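Local coordinates for Lin1840 protein (Listeria innocua serovar 6a, PDB 4ZOC), which probably hydrolyses terminal non-reducing beta-D-glucosyl residues, as a family 3 glycoside hydrolase involved in beta-1,2-glucan metabolism, at residues K31-N36 / I70-A75; G58-S63 / I84-M89; A543-G548 / S634-K639. The protein carries 2 engineered substitutions. All blocks are in the same frame, centred on the assembly; numbering follows the deposited sequence.

Contacts 1 and 2 are neighbours in the TIM-barrel domain, their centres 11 Å apart, and share one beta-alpha-beta unit: contact 2 pairs strands 59-61 and 87-90, while contact 1 lays the loop after strand 23-25 on the connecting helix 66-79. They meet where Gln73 OE1 lies 2.9 Å from Leu86 N, a probable hydrogen bond, and where Ile72 CG2 packs on Leu86 CD1. In contact 2 the Leu61 side chain lies about 7 Å from a bound beta-D-glucopyranose. Contact 3, whose centre is 45 Å from that of contact 2, lies across the chain's centre from it and joins the loop after helix 532-541 to strand 638-648.

Contact 1: K31-N36 / I70-A75; sequences KGTNKN and IGIQEA
Backbone carbonyls of Lys31 and Gly32 face helix 66-79 at its Gly71, Ile72 and Ala75 turn. The polar part of the contact is carried by water: water 1 donates to Lys31 O at 2.7 Å and to Ile72 O at the same distance, tying the loop to a helical carbonyl. A weaker CA-H...O contact adds to it, Gly71 CA approaching Gly32 O at 3.4 Å with an angle of 131° at the hydrogen. Gly32 and Ile72 bring their CA atoms to 4.6 Å. Since neither Gly32 nor Gly71 has a side chain to stand between the two backbones, Gly32 O comes to 3.3 Å from Gly71 C.

Side-chain packing flanks this point. Ala75 CB points at the loop and sits 3.6 Å from Lys31 O; Lys31 CG, turned anti to the backbone N (chi1 177°), meets the same methyl at 4.0 Å. Further along, Ile72 CG1 lies against the Thr33 backbone, 3.7 Å from Thr33 CA, a chi1 of -71° setting it beside its own backbone N on the loop's side. The hydroxyl of Thr33 serves another partner, Asp68 on the same helix, whose OD1 also accepts from Asn34 N.

Asp68 thus gives the helix a direct polar hold on Thr33 and Asn34, while the Lys31-Gly32 end relies on van der Waals packing and on a water that, by donating to both, joins two carbonyl acceptors unable to bond each other.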
loop_
_atom_site.group_PDB
_atom_site.type_symbol
_atom_site.label_atom_id
_atom_site.label_comp_id
_atom_site.label_asym_id
_atom_site.label_seq_id
_atom_site.Cartn_x
_atom_site.Cartn_y
_atom_site.Cartn_z
ATOM N N LYS A 31 -19.711 4.185 -41.597
ATOM C CA LYS A 31 -20.165 3.585 -42.805
ATOM C C LYS A 31 -19.065 2.675 -43.420
ATOM O O LYS A 31 -17.826 2.969 -43.380
ATOM C CB LYS A 31 -20.518 4.707 -43.788
ATOM C CG LYS A 31 -20.965 4.237 -45.161
ATOM C CD LYS A 31 -21.303 5.488 -45.978
ATOM C CE LYS A 31 -21.524 5.161 -47.443
ATOM N NZ LYS A 31 -22.737 4.327 -47.549
ATOM N N GLY A 32 -19.503 1.566 -44.016
ATOM C CA GLY A 32 -18.544 0.715 -44.737
ATOM C C GLY A 32 -17.936 -0.402 -43.883
ATOM O O GLY A 32 -17.172 -1.253 -44.383
ATOM N N THR A 33 -18.283 -0.436 -42.609
ATOM C CA THR A 33 -17.863 -1.529 -41.749
ATOM C C THR A 33 -18.398 -2.872 -42.257
ATOM O O THR A 33 -19.429 -2.938 -42.934
ATOM C CB THR A 33 -18.334 -1.307 -40.284
ATOM O OG1 THR A 33 -17.748 -2.318 -39.473
ATOM C CG2 THR A 33 -19.877 -1.383 -40.146
ATOM N N ASN A 34 -17.730 -3.965 -41.962
ATOM C CA ASN A 34 -18.290 -5.227 -42.403
ATOM C C ASN A 34 -18.630 -6.152 -41.262
ATOM O O ASN A 34 -18.745 -7.329 -41.469
ATOM C CB ASN A 34 -17.390 -5.907 -43.434
ATOM C CG ASN A 34 -16.298 -6.622 -42.807
ATOM O OD1 ASN A 34 -15.890 -6.263 -41.685
ATOM N ND2 ASN A 34 -15.882 -7.714 -43.411
ATOM N N LYS A 35 -18.779 -5.616 -40.062
ATOM C CA LYS A 35 -19.124 -6.426 -38.895
ATOM C C LYS A 35 -19.836 -5.556 -37.856
ATOM O O LYS A 35 -19.530 -4.353 -37.692
ATOM C CB LYS A 35 -17.892 -7.116 -38.330
ATOM C CG LYS A 35 -18.150 -7.986 -37.144
ATOM C CD LYS A 35 -16.911 -8.725 -36.682
ATOM C CE LYS A 35 -17.342 -9.761 -35.648
ATOM N NZ LYS A 35 -16.187 -10.103 -34.817
ATOM N N ASN A 36 -20.800 -6.164 -37.151
ATOM C CA ASN A 36 -21.512 -5.546 -36.007
ATOM C C ASN A 36 -22.355 -4.356 -36.449
ATOM O O ASN A 36 -22.601 -3.452 -35.657
ATOM C CB ASN A 36 -20.525 -5.150 -34.880
ATOM C CG ASN A 36 -20.010 -6.349 -34.046
ATOM O OD1 ASN A 36 -18.812 -6.460 -33.738
ATOM N ND2 ASN A 36 -20.885 -7.205 -33.650
ATOM N N ILE A 70 -10.520 -1.826 -44.880
ATOM C CA ILE A 70 -10.617 -1.347 -46.295
ATOM C C ILE A 70 -11.965 -0.744 -46.586
ATOM O O ILE A 70 -12.041 0.335 -47.213
ATOM C CB ILE A 70 -10.259 -2.456 -47.294
ATOM C CG1 ILE A 70 -8.776 -2.797 -47.220
ATOM C CG2 ILE A 70 -10.645 -2.050 -48.733
ATOM C CD1 ILE A 70 -8.455 -4.184 -47.743
ATOM N N GLY A 71 -13.032 -1.377 -46.087
ATOM C CA GLY A 71 -14.407 -0.904 -46.308
ATOM C C GLY A 71 -14.598 0.459 -45.667
ATOM O O GLY A 71 -15.166 1.362 -46.253
ATOM N N ILE A 72 -14.117 0.586 -44.414
ATOM C CA ILE A 72 -14.255 1.798 -43.668
ATOM C C ILE A 72 -13.455 2.913 -44.279
ATOM O O ILE A 72 -13.991 4.025 -44.400
ATOM C CB ILE A 72 -13.863 1.574 -42.186
ATOM C CG1 ILE A 72 -14.914 0.730 -41.460
ATOM C CG2 ILE A 72 -13.690 2.906 -41.450
ATOM C CD1 ILE A 72 -14.394 0.201 -40.112
ATOM N N GLN A 73 -12.174 2.654 -44.601
ATOM C CA GLN A 73 -11.294 3.673 -45.143
ATOM C C GLN A 73 -11.838 4.104 -46.549
ATOM O O GLN A 73 -11.839 5.305 -46.920
ATOM C CB GLN A 73 -9.893 3.131 -45.265
ATOM C CG GLN A 73 -8.812 4.128 -45.676
ATOM C CD GLN A 73 -8.465 5.071 -44.519
ATOM O OE1 GLN A 73 -9.272 5.963 -44.158
ATOM N NE2 GLN A 73 -7.291 4.893 -43.944
ATOM N N GLU A 74 -12.335 3.151 -47.322
ATOM C CA GLU A 74 -12.833 3.481 -48.681
ATOM C C GLU A 74 -14.050 4.379 -48.631
ATOM O O GLU A 74 -14.098 5.421 -49.287
ATOM C CB GLU A 74 -13.124 2.168 -49.502
ATOM C CG GLU A 74 -13.266 2.462 -50.997
ATOM C CD GLU A 74 -13.102 1.248 -51.878
ATOM O OE1 GLU A 74 -13.330 0.122 -51.384
ATOM O OE2 GLU A 74 -12.735 1.437 -53.080
ATOM N N ALA A 75 -15.033 4.032 -47.796
ATOM C CA ALA A 75 -16.199 4.894 -47.586
ATOM C C ALA A 75 -15.804 6.248 -47.019
ATOM O O ALA A 75 -16.260 7.276 -47.460
ATOM C CB ALA A 75 -17.233 4.204 -46.711
HETATM O O HOH W 1 -16.183 5.091 -43.143
#

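Contact 2: G58-S63 / I84-M89; sequences GSVLGS and IPLVFM
Val87 O is gripped by two donors from strand 59-61. Ser59 OG gives the shorter bond, 2.7 Å to Val87 O, coming from above the carbonyl plane, 45° out of it. Val60 N reaches Val87 O at 3.0 Å from much nearer that plane. Ser59 OG lies anti to its backbone N (chi1 176°), which swings it toward the neighbouring strand, and Gln24 NE2 on strand 23-25 is a further partner of this buried hydroxyl.

The remaining backbone bonds continue the parallel ladder. Val87 N donates to Gly58 O, Met89 N binds Val60 O at 2.9 Å, and Gly62 N donates to Met89 O at 2.8 Å with an N-H...O angle of 166°. Water 2 extends the pairing past the strand end by joining Met89 O to Ser63 N.

Side chains divide between the two sides of the sheet. On one, Val60 and Phe88 lie side by side and point the same way: Val60 CB stands over a face of the Phe88 ring, 4.0 Å from its centroid, in a CH-pi contact. Ser63 CB comes instead to the ring edge, 3.8 Å from Phe88 CD2, and Leu86 CD1 meets Val60 CG2. This layer faces helix 66-79, which connects the two strands in a beta-alpha-beta unit. On the side of Ser59, Val87 and Met89, the methyl CE of Met89 rests 3.6 Å from Ser59 OG.

In this pair of adjacent barrel strands the backbone ladder is therefore supplemented by a buried serine hydroxyl that bonds to Val87 O and Gln24, so linking three consecutive strands, while the aromatic-aliphatic layer covers the helix side.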
loop_
_atom_site.group_PDB
_atom_site.type_symbol
_atom_site.label_atom_id
_atom_site.label_comp_id
_atom_site.label_asym_id
_atom_site.label_seq_id
_atom_site.Cartn_x
_atom_site.Cartn_y
_atom_site.Cartn_z
ATOM N N GLY A 58 -11.002 11.181 -36.394
ATOM C CA GLY A 58 -9.573 11.024 -36.687
ATOM C C GLY A 58 -9.145 9.593 -36.768
ATOM O O GLY A 58 -8.214 9.231 -37.523
ATOM N N SER A 59 -9.817 8.736 -36.015
ATOM C CA SER A 59 -9.271 7.381 -35.890
ATOM C C SER A 59 -10.333 6.331 -35.580
ATOM O O SER A 59 -11.325 6.626 -34.980
ATOM C CB SER A 59 -8.156 7.456 -34.759
ATOM O OG SER A 59 -7.606 6.167 -34.481
ATOM N N VAL A 60 -10.041 5.081 -35.961
ATOM C CA VAL A 60 -10.719 3.896 -35.595
ATOM C C VAL A 60 -9.935 3.099 -34.591
ATOM O O VAL A 60 -8.734 2.956 -34.753
ATOM C CB VAL A 60 -10.849 3.009 -36.849
ATOM C CG1 VAL A 60 -11.559 1.710 -36.518
ATOM C CG2 VAL A 60 -11.654 3.756 -37.889
ATOM N N LEU A 61 -10.594 2.557 -33.551
ATOM C CA LEU A 61 -9.883 1.496 -32.801
ATOM C C LEU A 61 -10.630 0.187 -32.798
ATOM O O LEU A 61 -11.880 0.142 -32.753
ATOM C CB LEU A 61 -9.514 1.889 -31.388
ATOM C CG LEU A 61 -10.590 1.608 -30.337
ATOM C CD1 LEU A 61 -9.986 1.817 -28.972
ATOM C CD2 LEU A 61 -11.647 2.624 -30.635
ATOM N N GLY A 62 -9.858 -0.884 -32.941
ATOM C CA GLY A 62 -10.391 -2.187 -32.908
ATOM C C GLY A 62 -11.165 -2.636 -34.169
ATOM O O GLY A 62 -12.146 -3.362 -34.057
ATOM N N SER A 63 -10.685 -2.218 -35.330
ATOM C CA SER A 63 -11.100 -2.874 -36.594
ATOM C C SER A 63 -11.058 -4.425 -36.445
ATOM O O SER A 63 -10.220 -4.952 -35.740
ATOM C CB SER A 63 -10.245 -2.429 -37.765
ATOM O OG SER A 63 -10.560 -3.158 -38.932
ATOM N N ILE A 84 -8.271 13.298 -45.722
ATOM C CA ILE A 84 -7.481 12.935 -44.507
ATOM C C ILE A 84 -7.892 11.525 -44.074
ATOM O O ILE A 84 -9.021 11.338 -43.527
ATOM C CB ILE A 84 -7.682 13.933 -43.363
ATOM C CG1 ILE A 84 -7.292 15.347 -43.776
ATOM C CG2 ILE A 84 -6.764 13.593 -42.193
ATOM C CD1 ILE A 84 -7.755 16.371 -42.746
ATOM N N PRO A 85 -7.046 10.521 -44.401
ATOM C CA PRO A 85 -7.398 9.145 -44.079
ATOM C C PRO A 85 -7.458 8.909 -42.591
ATOM O O PRO A 85 -6.843 9.644 -41.820
ATOM C CB PRO A 85 -6.233 8.297 -44.658
ATOM C CG PRO A 85 -5.429 9.224 -45.431
ATOM C CD PRO A 85 -5.668 10.609 -44.873
ATOM N N LEU A 86 -8.233 7.903 -42.225
ATOM C CA LEU A 86 -8.294 7.401 -40.846
ATOM C C LEU A 86 -7.037 6.701 -40.432
ATOM O O LEU A 86 -6.370 6.038 -41.236
ATOM C CB LEU A 86 -9.442 6.403 -40.703
ATOM C CG LEU A 86 -10.845 7.008 -40.749
ATOM C CD1 LEU A 86 -11.834 5.972 -41.078
ATOM C CD2 LEU A 86 -11.178 7.657 -39.421
ATOM N N VAL A 87 -6.709 6.811 -39.137
ATOM C CA VAL A 87 -5.644 5.950 -38.581
ATOM C C VAL A 87 -6.308 4.873 -37.711
ATOM O O VAL A 87 -7.274 5.176 -37.010
ATOM C CB VAL A 87 -4.520 6.763 -37.788
ATOM C CG1 VAL A 87 -5.130 7.645 -36.688
ATOM C CG2 VAL A 87 -3.452 5.791 -37.335
ATOM N N PHE A 88 -5.847 3.620 -37.854
ATOM C CA PHE A 88 -6.436 2.414 -37.237
ATOM C C PHE A 88 -5.502 1.903 -36.164
ATOM O O PHE A 88 -4.316 1.598 -36.424
ATOM C CB PHE A 88 -6.609 1.323 -38.307
ATOM C CG PHE A 88 -7.771 1.572 -39.255
ATOM C CD1 PHE A 88 -7.667 2.521 -40.293
ATOM C CD2 PHE A 88 -8.980 0.909 -39.060
ATOM C CE1 PHE A 88 -8.753 2.752 -41.106
ATOM C CE2 PHE A 88 -10.071 1.107 -39.897
ATOM C CZ PHE A 88 -9.965 2.059 -40.912
ATOM N N MET A 89 -6.040 1.789 -34.966
ATOM C CA MET A 89 -5.293 1.346 -33.815
ATOM C C MET A 89 -5.933 0.117 -33.173
ATOM O O MET A 89 -7.167 -0.117 -33.291
ATOM C CB MET A 89 -5.281 2.471 -32.794
ATOM C CG MET A 89 -4.930 3.829 -33.345
ATOM S SD MET A 89 -4.314 4.971 -32.106
ATOM C CE MET A 89 -4.317 6.457 -33.080
HETATM O O HOH W 2 -8.024 -1.011 -35.782
#

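Contact 3: A543-G548 / S634-K639; sequences ASNPSG and SDIAGK
Strand 638-648, an inner strand of the fibronectin type III-like beta sheet, begins at this contact, where the loop after helix 532-541 runs beside it. Asn545 makes the direct polar link: its ND2 donates to Ala637 O at 2.9 Å, with an N-H...O angle of 170°. The acceptor lies in the amide plane, whereas the donor is tilted 28° from the carbonyl plane of Ala637. CG stands anti to the backbone N (chi1 -178°), which carries the amide out toward the strand. OD1 is held in turn by Tyr604 N, so both ends of the amide are engaged and its rotation is fixed. ND2 also lies 3.5 Å from Gly638 CA and beside Ile636 CG2.

The segment 543-548 belongs to the preceding family 3 C-terminal domain, and the contact thus bridges that domain and the sheet. Just ahead of the strand, Ile636 N donates to Ser634 OG at 3.2 Å, forming an ST turn.

Water-mediated hydrogen bonds continue the link along the backbone. Water 3 donates to Asn545 O and accepts from Lys639 N, and water 4 donates to Pro546 O and Lys639 O, the latter at 2.9 Å. Beside these, Ser547 CB meets Lys639 CB at 3.8 Å. The polar ends of these two residues go to other partners, Ser547 OG to Lys665 NZ and Lys639 NZ to a salt bridge with Glu373 on helix 361-374.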
loop_
_atom_site.group_PDB
_atom_site.type_symbol
_atom_site.label_atom_id
_atom_site.label_comp_id
_atom_site.label_asym_id
_atom_site.label_seq_id
_atom_site.Cartn_x
_atom_site.Cartn_y
_atom_site.Cartn_z
ATOM N N ALA A 543 13.355 -31.715 -24.146
ATOM C CA ALA A 543 13.678 -31.199 -25.445
ATOM C C ALA A 543 14.053 -29.731 -25.308
ATOM O O ALA A 543 14.945 -29.255 -26.044
ATOM C CB ALA A 543 12.515 -31.406 -26.349
ATOM N N SER A 544 13.404 -29.019 -24.376
ATOM C CA SER A 544 13.843 -27.670 -23.944
ATOM C C SER A 544 14.189 -27.660 -22.447
ATOM O O SER A 544 13.560 -28.363 -21.702
ATOM C CB SER A 544 12.757 -26.655 -24.259
ATOM O OG SER A 544 12.631 -26.522 -25.659
ATOM N N ASN A 545 15.192 -26.877 -22.050
ATOM C CA ASN A 545 15.610 -26.867 -20.694
ATOM C C ASN A 545 15.115 -25.529 -20.095
ATOM O O ASN A 545 15.457 -24.457 -20.622
ATOM C CB ASN A 545 17.135 -26.951 -20.680
ATOM C CG ASN A 545 17.731 -27.006 -19.314
ATOM O OD1 ASN A 545 17.062 -26.910 -18.299
ATOM N ND2 ASN A 545 19.060 -27.214 -19.285
ATOM N N PRO A 546 14.234 -25.603 -19.053
ATOM C CA PRO A 546 13.716 -24.315 -18.447
ATOM C C PRO A 546 14.820 -23.330 -18.244
ATOM O O PRO A 546 15.872 -23.706 -17.671
ATOM C CB PRO A 546 13.108 -24.780 -17.106
ATOM C CG PRO A 546 12.742 -26.209 -17.385
ATOM C CD PRO A 546 13.811 -26.764 -18.267
ATOM N N SER A 547 14.542 -22.044 -18.505
ATOM C CA SER A 547 15.497 -21.032 -18.354
ATOM C C SER A 547 15.012 -19.691 -17.925
ATOM O O SER A 547 15.810 -18.739 -17.813
ATOM C CB SER A 547 16.321 -20.884 -19.627
ATOM O OG SER A 547 15.570 -20.343 -20.683
ATOM N N GLY A 548 13.708 -19.597 -17.655
ATOM C CA GLY A 548 13.097 -18.392 -17.113
ATOM C C GLY A 548 13.387 -18.139 -15.627
ATOM O O GLY A 548 13.760 -19.044 -14.866
ATOM N N SER A 634 27.607 -29.277 -16.216
ATOM C CA SER A 634 26.760 -30.500 -16.323
ATOM C C SER A 634 26.892 -31.089 -17.724
ATOM O O SER A 634 27.623 -30.556 -18.603
ATOM C CB SER A 634 25.287 -30.172 -16.019
ATOM O OG SER A 634 24.665 -29.452 -17.125
ATOM N N ASP A 635 26.164 -32.191 -17.957
ATOM C CA ASP A 635 26.171 -32.814 -19.204
ATOM C C ASP A 635 24.949 -32.429 -20.021
ATOM O O ASP A 635 24.646 -33.077 -21.017
ATOM C CB ASP A 635 26.195 -34.350 -18.986
ATOM C CG ASP A 635 27.472 -34.792 -18.328
ATOM O OD1 ASP A 635 28.572 -34.363 -18.774
ATOM O OD2 ASP A 635 27.387 -35.555 -17.378
ATOM N N ILE A 636 24.249 -31.382 -19.599
ATOM C CA ILE A 636 22.977 -31.003 -20.249
ATOM C C ILE A 636 23.108 -29.524 -20.713
ATOM O O ILE A 636 23.458 -28.700 -19.924
ATOM C CB ILE A 636 21.824 -31.167 -19.255
ATOM C CG1 ILE A 636 21.648 -32.674 -18.869
ATOM C CG2 ILE A 636 20.534 -30.658 -19.842
ATOM C CD1 ILE A 636 21.074 -32.849 -17.477
ATOM N N ALA A 637 22.885 -29.231 -21.994
ATOM C CA ALA A 637 22.939 -27.872 -22.534
ATOM C C ALA A 637 21.835 -27.041 -21.869
ATOM O O ALA A 637 20.749 -27.573 -21.572
ATOM C CB ALA A 637 22.717 -27.892 -24.032
ATOM N N GLY A 638 22.122 -25.775 -21.598
ATOM C CA GLY A 638 21.115 -24.935 -20.995
ATOM C C GLY A 638 21.503 -23.518 -21.025
ATOM O O GLY A 638 22.628 -23.184 -21.443
ATOM N N LYS A 639 20.557 -22.669 -20.635
ATOM C CA LYS A 639 20.756 -21.254 -20.516
ATOM C C LYS A 639 20.659 -20.771 -19.058
ATOM O O LYS A 639 19.835 -21.221 -18.268
ATOM C CB LYS A 639 19.687 -20.523 -21.363
ATOM C CG LYS A 639 19.868 -20.725 -22.853
ATOM C CD LYS A 639 18.614 -20.429 -23.615
ATOM C CE LYS A 639 18.772 -20.816 -25.065
ATOM N NZ LYS A 639 17.587 -20.245 -25.713
HETATM O O HOH W 3 17.928 -23.484 -21.462
HETATM O O HOH W 4 18.530 -23.759 -18.212
HETATM O O HOH W 5 18.080 -19.594 -16.745
#